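Local coordinates for protein putative D-alanine N-acetyltransferase of GNAT family (PDB 2R7H) that probably transfers an acyl group, most likely acetyl from acetyl-CoA as in other GNAT-family enzymes, onto a substrate not yet established, at residues B[50-55]-B[97-102]. Numbering follows the deposited sequence.
Sequences DVAQEL and LYWIAV
The six-membered end of the W99 indole reaches from strand 94-102 to helix 46-61 and meets V51, A52 and L55 through its rim atoms CZ2 and CH2, one apolar cluster without a hydrogen bond across it. A52 gives the closest approach, its CA lying 3.6 Å from W99 CZ2 and its CB 3.8 Å from the same carbon, so the ring rim touches backbone as well as methyl, from an oblique direction. From the next turn, L55 sets its CD1 against W99 CH2 at 3.8 Å, the two side chains arriving from opposite directions. V51, at the solvent-exposed margin, makes a longer contact: its CG1 meets the ring edge near its plane, 4.2 Å from W99 CH2. The indole leaves the strand with CG between the backbone N and carbonyl carbon (chi1 51°), and Y98 CB lies over one face. Y98 and W99 both face C84 in a classic beta bulge, as in the equivalent strand of many GNAT relatives, where it helps splay this strand from its parallel neighbour, here 130-136. With Y68 they line the pocket holding 2-ethoxyethanol. W99 NE1 hydrogen bonds to the Y82 hydroxyl, while F44 packs edge-to-face with the ring. Segment 50-55 runs at 106° to segment 97-102; A52 and L55 also touch strand 78-87, A52 reaches V38 of helix 30-41, and helix 111-125 packs against L97 and I100.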
# COMPACT_ATOMS: atom_id res chain seq x y z
N ASP B 50 -6.64 2.91 -16.35
CA ASP B 50 -6.77 1.44 -16.39
C ASP B 50 -6.97 0.89 -15.00
O ASP B 50 -7.76 -0.03 -14.80
CB ASP B 50 -5.52 0.74 -16.94
CG ASP B 50 -5.25 1.02 -18.41
OD1 ASP B 50 -6.20 1.19 -19.18
OD2 ASP B 50 -4.06 0.97 -18.79
N VAL B 51 -6.20 1.43 -14.05
CA VAL B 51 -6.31 1.02 -12.66
C VAL B 51 -7.74 1.36 -12.19
O VAL B 51 -8.46 0.47 -11.73
CB VAL B 51 -5.22 1.68 -11.74
CG1 VAL B 51 -5.46 1.32 -10.26
CG2 VAL B 51 -3.81 1.27 -12.17
N ALA B 52 -8.16 2.62 -12.40
CA ALA B 52 -9.50 3.08 -12.01
C ALA B 52 -10.60 2.13 -12.47
O ALA B 52 -11.45 1.74 -11.68
CB ALA B 52 -9.74 4.50 -12.52
N GLN B 53 -10.52 1.69 -13.73
CA GLN B 53 -11.50 0.76 -14.29
C GLN B 53 -11.35 -0.66 -13.75
O GLN B 53 -12.36 -1.34 -13.53
CB GLN B 53 -11.39 0.75 -15.81
CG GLN B 53 -12.42 -0.17 -16.50
CD GLN B 53 -12.32 -0.16 -18.00
OE1 GLN B 53 -11.49 0.53 -18.58
NE2 GLN B 53 -13.17 -0.95 -18.66
N GLU B 54 -10.10 -1.12 -13.56
CA GLU B 54 -9.83 -2.48 -13.07
C GLU B 54 -10.45 -2.74 -11.69
O GLU B 54 -11.00 -3.82 -11.46
CB GLU B 54 -8.33 -2.79 -13.06
N LEU B 55 -10.37 -1.74 -10.80
CA LEU B 55 -10.97 -1.84 -9.45
C LEU B 55 -12.48 -2.08 -9.51
O LEU B 55 -13.01 -2.79 -8.67
CB LEU B 55 -10.71 -0.56 -8.65
CG LEU B 55 -9.27 -0.15 -8.31
CD1 LEU B 55 -9.24 1.17 -7.55
CD2 LEU B 55 -8.56 -1.22 -7.51
N LEU B 97 -8.74 6.24 1.25
CA LEU B 97 -9.54 6.86 0.20
C LEU B 97 -8.59 6.83 -1.01
O LEU B 97 -7.57 7.49 -0.97
CB LEU B 97 -9.87 8.34 0.52
CG LEU B 97 -10.67 9.11 -0.57
CD1 LEU B 97 -12.09 8.49 -0.87
CD2 LEU B 97 -10.80 10.58 -0.11
N TYR B 98 -8.91 6.06 -2.04
CA TYR B 98 -8.07 5.92 -3.25
C TYR B 98 -8.18 7.21 -4.08
O TYR B 98 -7.16 7.84 -4.36
CB TYR B 98 -8.34 4.56 -3.95
CG TYR B 98 -8.12 3.36 -2.96
CD1 TYR B 98 -6.89 3.20 -2.32
CD2 TYR B 98 -9.08 2.37 -2.73
CE1 TYR B 98 -6.65 2.15 -1.40
CE2 TYR B 98 -8.85 1.28 -1.80
CZ TYR B 98 -7.62 1.18 -1.13
OH TYR B 98 -7.27 0.14 -0.20
N TRP B 99 -9.40 7.66 -4.40
CA TRP B 99 -9.61 8.98 -5.05
C TRP B 99 -11.07 9.34 -5.14
O TRP B 99 -11.93 8.49 -4.91
CB TRP B 99 -8.95 9.13 -6.47
CG TRP B 99 -9.34 8.02 -7.30
CD1 TRP B 99 -10.54 7.85 -7.91
CD2 TRP B 99 -8.56 6.86 -7.60
NE1 TRP B 99 -10.55 6.66 -8.55
CE2 TRP B 99 -9.36 6.03 -8.38
CE3 TRP B 99 -7.28 6.43 -7.25
CZ2 TRP B 99 -8.92 4.81 -8.86
CZ3 TRP B 99 -6.85 5.22 -7.72
CH2 TRP B 99 -7.66 4.43 -8.53
N ILE B 100 -11.31 10.63 -5.33
CA ILE B 100 -12.61 11.16 -5.58
C ILE B 100 -12.46 11.81 -6.98
O ILE B 100 -11.61 12.65 -7.14
CB ILE B 100 -13.09 12.20 -4.57
CG1 ILE B 100 -13.20 11.57 -3.18
CG2 ILE B 100 -14.51 12.72 -4.99
CD1 ILE B 100 -13.63 12.52 -2.12
N ALA B 101 -13.24 11.37 -7.97
CA ALA B 101 -13.19 11.96 -9.34
C ALA B 101 -14.58 12.52 -9.69
O ALA B 101 -15.58 11.82 -9.60
CB ALA B 101 -12.74 10.89 -10.39
N VAL B 102 -14.63 13.78 -10.11
CA VAL B 102 -15.87 14.48 -10.53
C VAL B 102 -15.69 14.98 -11.97
O VAL B 102 -14.63 15.54 -12.29
CB VAL B 102 -16.16 15.67 -9.59
CG1 VAL B 102 -17.28 16.57 -10.14
CG2 VAL B 102 -16.53 15.15 -8.18